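Quinone reductase (Klebsiella pneumoniae subsp. pneumoniae, PDB 4GI5) binds FAD in a flavodoxin-like fold and probably catalyses the reduction of quinones by NAD(P)H. Local coordinates at residues 65-68 with 69-73; 139-142 with 143-147; 198-201 with 202-206. One frame throughout, in Å; residues are numbered along the deposited sequence.

Interaction 1: residues 65-68 with 69-73; sequences RWKA and GYDAD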
# COMPACT_ATOMS: atom_id res chain seq x y z
N ARG B 65 17.51 -4.27 10.09
CA ARG B 65 17.05 -5.59 9.57
C ARG B 65 15.62 -5.84 10.10
O ARG B 65 15.26 -6.83 10.68
CB ARG B 65 17.98 -6.73 9.99
CG ARG B 65 19.45 -6.43 9.59
CD ARG B 65 20.41 -7.46 10.21
NE ARG B 65 20.27 -8.67 9.42
CZ ARG B 65 19.70 -9.83 9.81
NH1 ARG B 65 19.18 -10.01 11.03
NH2 ARG B 65 19.65 -10.84 8.94
N TRP B 66 14.81 -4.84 9.91
CA TRP B 66 13.44 -4.81 10.47
C TRP B 66 12.64 -6.01 9.93
O TRP B 66 12.58 -6.22 8.72
CB TRP B 66 12.78 -3.50 10.00
CG TRP B 66 11.35 -3.39 10.55
CD1 TRP B 66 10.17 -3.58 9.82
CD2 TRP B 66 10.95 -3.14 11.88
NE1 TRP B 66 9.11 -3.48 10.65
CE2 TRP B 66 9.55 -3.26 11.94
CE3 TRP B 66 11.65 -2.90 13.08
CZ2 TRP B 66 8.81 -3.05 13.10
CZ3 TRP B 66 10.89 -2.66 14.26
CH2 TRP B 66 9.52 -2.78 14.28
N LYS B 67 11.96 -6.73 10.82
CA LYS B 67 11.13 -7.81 10.42
C LYS B 67 9.80 -7.33 9.82
O LYS B 67 9.07 -6.62 10.52
CB LYS B 67 10.78 -8.70 11.64
CG LYS B 67 9.84 -9.87 11.40
CD LYS B 67 9.57 -10.76 12.63
CE LYS B 67 8.31 -11.65 12.45
NZ LYS B 67 8.09 -12.24 13.74
N ALA B 68 9.55 -7.68 8.57
CA ALA B 68 8.33 -7.10 7.93
C ALA B 68 7.01 -7.85 8.09
O ALA B 68 5.97 -7.21 8.05
CB ALA B 68 8.60 -6.97 6.42
N GLY B 69 7.02 -9.17 8.24
CA GLY B 69 5.85 -10.00 8.22
C GLY B 69 5.28 -10.21 9.58
O GLY B 69 5.88 -10.96 10.37
N TYR B 70 4.18 -9.58 9.92
CA TYR B 70 3.55 -9.76 11.24
C TYR B 70 3.14 -11.24 11.37
O TYR B 70 2.45 -11.81 10.48
CB TYR B 70 2.31 -8.85 11.32
CG TYR B 70 1.47 -8.99 12.51
CD1 TYR B 70 2.01 -9.23 13.72
CD2 TYR B 70 0.11 -8.78 12.46
CE1 TYR B 70 1.22 -9.31 14.88
CE2 TYR B 70 -0.71 -8.93 13.57
CZ TYR B 70 -0.13 -9.25 14.81
OH TYR B 70 -0.88 -9.36 15.95
N ASP B 71 3.46 -11.88 12.52
CA ASP B 71 3.12 -13.27 12.71
C ASP B 71 3.14 -13.58 14.23
O ASP B 71 3.33 -12.70 15.05
CB ASP B 71 3.99 -14.22 11.92
CG ASP B 71 5.41 -14.29 12.39
OD1 ASP B 71 5.71 -13.83 13.51
OD2 ASP B 71 6.27 -14.77 11.57
N ALA B 72 2.87 -14.85 14.54
CA ALA B 72 2.63 -15.29 15.93
C ALA B 72 3.85 -15.14 16.80
O ALA B 72 3.73 -14.99 18.02
CB ALA B 72 2.05 -16.74 15.97
N ASP B 73 5.01 -15.00 16.22
CA ASP B 73 6.23 -14.79 17.02
C ASP B 73 6.27 -13.38 17.61
O ASP B 73 7.12 -13.07 18.44
CB ASP B 73 7.47 -15.01 16.20
CG ASP B 73 7.73 -16.52 15.94
OD1 ASP B 73 7.29 -17.35 16.73
OD2 ASP B 73 8.26 -16.85 14.92
O HOH W 1 9.36 -11.24 16.73
O HOH W 2 8.54 -15.34 12.53
O HOH W 3 3.30 -7.53 8.06
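K67 and D71 meet at about a right angle, the lysine end-on and the carboxylate across its path. The lysine chain is fully extended. Its CG lies anti to the backbone N (chi1 177°), and the later torsions stay near 180°, which carries the amine past the backbone of G69. On the way K67 CE passes 3.3 Å from G69 O. K67 NZ then makes a salt bridge to D71 OD1 at 2.9 Å. It comes in on the syn side of the carboxylate, 35° out of its plane.

D71 OD1 has a second donor. D73 N binds D71 OD1 at 3.0 Å, which makes an Asx turn. This N-H reaches the oxygen from the other face of the carboxylate, so the group is gripped from both faces and its rotation is restricted. The stronger partner of the lysine is D74, whose OD1 forms a further salt bridge with K67 NZ. D73 stands close too, with K67 NZ 3.8 Å from D73 CB, though its carboxylate does not reach the amine. The gathered acidic groups would be expected to stabilise the charged lysine.

One water donates to D71 OD2 and to D73 OD2, and accepts a weak hydrogen bond from K67 NZ. Another bridges the backbone where the chain bends, donating to A68 O at 2.7 Å and accepting from Y70 N. A68 packs on A68 of the second subunit.

All this lies in the loop between strand 55-60 and helix 86-96. The side chain of Y70 comes within about 4 Å of the bound FAD, and its OH bonds P86 O at the start of helix 86-96. W66, K67 and Y70 touch helix 129-138, and W66 also touches helix 101-112.

Interaction 2: residues 139-142 with 143-147; sequences YAWG and FAYGV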
# COMPACT_ATOMS: atom_id res chain seq x y z
N TYR B 139 1.62 -0.86 14.69
CA TYR B 139 0.31 -0.26 14.92
C TYR B 139 -0.60 -1.27 15.58
O TYR B 139 -1.52 -1.82 14.99
CB TYR B 139 -0.30 0.23 13.57
CG TYR B 139 0.04 1.60 13.18
CD1 TYR B 139 1.17 2.27 13.66
CD2 TYR B 139 -0.74 2.27 12.20
CE1 TYR B 139 1.50 3.55 13.32
CE2 TYR B 139 -0.42 3.56 11.83
CZ TYR B 139 0.63 4.27 12.41
OH TYR B 139 0.83 5.54 11.96
N ALA B 140 -0.32 -1.58 16.84
CA ALA B 140 -1.07 -2.61 17.57
C ALA B 140 -2.52 -2.25 18.00
O ALA B 140 -2.87 -1.08 18.14
CB ALA B 140 -0.23 -2.95 18.86
N TRP B 141 -3.23 -3.29 18.32
CA TRP B 141 -4.56 -3.20 18.89
C TRP B 141 -4.48 -2.65 20.30
O TRP B 141 -3.81 -3.29 21.12
CB TRP B 141 -5.27 -4.51 18.85
CG TRP B 141 -6.71 -4.41 19.39
CD1 TRP B 141 -7.15 -3.86 20.65
CD2 TRP B 141 -7.90 -4.87 18.77
NE1 TRP B 141 -8.50 -3.93 20.75
CE2 TRP B 141 -8.98 -4.58 19.66
CE3 TRP B 141 -8.14 -5.49 17.59
CZ2 TRP B 141 -10.28 -4.89 19.36
CZ3 TRP B 141 -9.44 -5.81 17.27
CH2 TRP B 141 -10.51 -5.50 18.16
N GLY B 142 -5.00 -1.49 20.56
CA GLY B 142 -4.83 -0.79 21.85
C GLY B 142 -3.91 0.38 21.69
O GLY B 142 -3.81 1.20 22.62
N PHE B 143 -3.19 0.49 20.53
CA PHE B 143 -2.16 1.51 20.31
C PHE B 143 -2.64 2.40 19.14
O PHE B 143 -3.01 3.55 19.30
CB PHE B 143 -0.81 0.87 20.03
CG PHE B 143 0.31 1.86 19.90
CD1 PHE B 143 0.72 2.60 21.00
CD2 PHE B 143 0.98 2.04 18.71
CE1 PHE B 143 1.75 3.47 20.92
CE2 PHE B 143 2.07 2.88 18.64
CZ PHE B 143 2.41 3.64 19.75
N ALA B 144 -2.70 1.82 17.94
CA ALA B 144 -3.18 2.54 16.75
C ALA B 144 -4.60 2.30 16.31
O ALA B 144 -5.18 3.09 15.52
CB ALA B 144 -2.24 2.25 15.58
N TYR B 145 -5.17 1.18 16.69
CA TYR B 145 -6.55 0.85 16.45
C TYR B 145 -7.12 0.06 17.59
O TYR B 145 -6.40 -0.34 18.50
CB TYR B 145 -6.73 0.15 15.12
CG TYR B 145 -6.33 -1.33 15.10
CD1 TYR B 145 -5.04 -1.72 15.22
CD2 TYR B 145 -7.29 -2.28 14.87
CE1 TYR B 145 -4.67 -3.06 15.22
CE2 TYR B 145 -6.96 -3.62 14.84
CZ TYR B 145 -5.64 -4.00 15.04
OH TYR B 145 -5.34 -5.37 14.99
N GLY B 146 -8.44 -0.15 17.54
CA GLY B 146 -9.07 -0.89 18.63
C GLY B 146 -9.27 -0.07 19.91
O GLY B 146 -9.59 -0.66 20.96
N VAL B 147 -9.06 1.23 19.89
CA VAL B 147 -9.10 2.04 21.08
C VAL B 147 -10.50 2.70 21.08
O VAL B 147 -10.90 3.17 20.04
CB VAL B 147 -8.00 3.10 21.02
CG1 VAL B 147 -8.07 4.09 22.19
CG2 VAL B 147 -6.63 2.39 21.02
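W141 and Y145 cross at about a right angle. The tyrosine face lies over the backbone bump at W141 CA, a CH-pi contact of 4.1 Å to the ring centroid. Beyond it, Y145 CE2 touches W141 CE3 at 3.5 Å, with the two ring planes oblique to each other at 62°. The tyrosine turns back over the chain because its CG sits between its own backbone N and carbonyl carbon (chi1 77°). Its edge also meets Y139 O.

The indole has its own filler. G146 CA projects onto the face of the five-membered ring, 3.9 Å from its centroid and 14° off the normal. G146 has no side chain, which permits this close fit. At the other end of the turn, the methyl A144 CB presses on one face of the Y139 ring, 3.4 Å from Y139 CG. V147 CG2 closes the side by G142, 3.4 Å from G142 C.

Backbone bonds hold these shapes in place. A140 O accepts from both F143 N and A144 N. G142 N donates to Y145 O at 2.7 Å. W141 and Y145 form a single beta bridge, and W141 CA also lies near Y145 O. G142 and G146 both have positive phi, where a CB would be pressed against the carbonyl O of the residue before.

F143 packs on helix 101-112, with its ring edge-to-face to F164. W124 of the second subunit meets Y139 edge-to-face and packs on A144. The turn follows helix 129-138 and puts Y145 into the FAD pocket of this flavodoxin-like fold, where it touches the bound FAD.

Interaction 3: residues 198-201 with 202-206; sequences IQHG and MLFYP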
# COMPACT_ATOMS: atom_id res chain seq x y z
N ILE B 198 -2.53 5.90 2.86
CA ILE B 198 -1.49 6.23 3.83
C ILE B 198 -1.89 7.47 4.69
O ILE B 198 -1.89 7.43 5.89
CB ILE B 198 -0.12 6.45 3.17
CG1 ILE B 198 0.32 5.19 2.39
CG2 ILE B 198 0.87 6.87 4.22
CD1 ILE B 198 1.46 5.41 1.37
N GLN B 199 -2.13 8.56 4.00
CA GLN B 199 -2.30 9.81 4.74
C GLN B 199 -3.58 9.80 5.56
O GLN B 199 -3.58 10.25 6.70
CB GLN B 199 -2.35 10.98 3.79
CG GLN B 199 -0.99 11.23 3.13
CD GLN B 199 -0.80 12.50 2.36
OE1 GLN B 199 0.24 13.12 2.51
NE2 GLN B 199 -1.76 12.90 1.53
N HIS B 200 -4.68 9.33 4.99
CA HIS B 200 -5.95 9.26 5.75
C HIS B 200 -6.02 7.98 6.56
O HIS B 200 -6.35 8.05 7.74
CB HIS B 200 -7.12 9.37 4.76
CG HIS B 200 -8.46 9.55 5.43
ND1 HIS B 200 -9.33 8.51 5.68
CD2 HIS B 200 -9.07 10.66 5.89
CE1 HIS B 200 -10.45 8.98 6.19
NE2 HIS B 200 -10.31 10.29 6.38
N GLY B 201 -5.61 6.84 5.96
CA GLY B 201 -5.78 5.55 6.60
C GLY B 201 -4.77 5.12 7.61
O GLY B 201 -5.07 4.36 8.50
N MSE B 202 -3.56 5.69 7.52
CA MSE B 202 -2.47 5.31 8.38
C MSE B 202 -2.00 6.43 9.32
O MSE B 202 -1.37 6.18 10.38
CB MSE B 202 -1.25 4.70 7.66
CG MSE B 202 -1.65 3.50 6.83
SE MSE B 202 -0.02 2.94 5.83
CE MSE B 202 -0.97 2.22 4.33
N LEU B 203 -2.20 7.69 8.92
CA LEU B 203 -1.69 8.83 9.66
C LEU B 203 -2.85 9.54 10.39
O LEU B 203 -2.84 9.64 11.62
CB LEU B 203 -0.88 9.76 8.77
CG LEU B 203 0.38 9.15 8.11
CD1 LEU B 203 1.10 10.23 7.31
CD2 LEU B 203 1.24 8.44 9.08
N PHE B 204 -3.83 9.99 9.62
CA PHE B 204 -4.98 10.68 10.27
C PHE B 204 -5.73 9.68 11.14
O PHE B 204 -6.25 10.03 12.23
CB PHE B 204 -5.91 11.20 9.21
CG PHE B 204 -7.07 12.04 9.75
CD1 PHE B 204 -6.86 13.23 10.51
CD2 PHE B 204 -8.35 11.64 9.47
CE1 PHE B 204 -7.89 13.96 11.01
CE2 PHE B 204 -9.41 12.40 9.92
CZ PHE B 204 -9.15 13.50 10.69
N TYR B 205 -5.79 8.41 10.74
CA TYR B 205 -6.52 7.35 11.48
C TYR B 205 -6.16 7.32 12.97
O TYR B 205 -7.03 7.41 13.81
CB TYR B 205 -6.34 5.97 10.75
CG TYR B 205 -7.12 4.84 11.32
CD1 TYR B 205 -6.89 4.37 12.61
CD2 TYR B 205 -8.06 4.18 10.51
CE1 TYR B 205 -7.66 3.33 13.09
CE2 TYR B 205 -8.78 3.13 10.97
CZ TYR B 205 -8.60 2.73 12.27
OH TYR B 205 -9.43 1.74 12.77
N PRO B 206 -4.89 7.17 13.36
CA PRO B 206 -4.55 7.12 14.79
C PRO B 206 -4.32 8.53 15.44
O PRO B 206 -3.83 8.63 16.56
CB PRO B 206 -3.27 6.27 14.80
CG PRO B 206 -2.62 6.61 13.49
CD PRO B 206 -3.74 6.68 12.53
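Helix 196-204 widens here into a pi-type turn, with F204 N bonded to Q199 O at 2.9 Å and a weak bond from Y205 N to H200 O, while I198 O takes M202 N and, weakly, L203 N.

On one side of the helix the selenomethionine M202 crosses the side chain of I198 obliquely. Its CG is anti to the carbonyl carbon (chi1 -57°) and the chain then runs extended, so M202 CE reaches I198 CG1 at 3.8 Å. On another side H200 and F204 lie side by side and point the same way. H200 CD2 and F204 CD2 come within 3.8 Å, with the ring planes oblique at 33°. The H200 ring also stacks on F196 and Y159. Y205 CB is crowded against G201 O (3.0 Å), a tight spot, and that carbonyl is buried without a polar partner. The Y205 ring leads away, and its OH bonds R158.

L203 faces strands 168-174 and 209-216, while Y205 packs on F125 and meets W124 edge-to-face, both of the second subunit. The pi-type turn thus lies in a helix packed against the parallel sheet of a flavodoxin-like fold, with its C-terminal end at the subunit interface.

Along the chain the three contacts come in series; none nests in or crosses another. Interaction 1 closes a bend in the loop between strand 55-60 and helix 86-96. Interaction 2 closes the turn after helix 129-138, about 17 Å from interaction 1 between centres and without touching it. Interaction 3 lies on helix 196-204, with its centre about 13 Å from that of interaction 2. These two do touch: Y139 OH probably bonds M202 O, 2.8 Å away, and Y205 CE1 packs on A144 O. The turn after helix 129-138 is thereby tied to helix 196-204. All three contacts reach the second subunit.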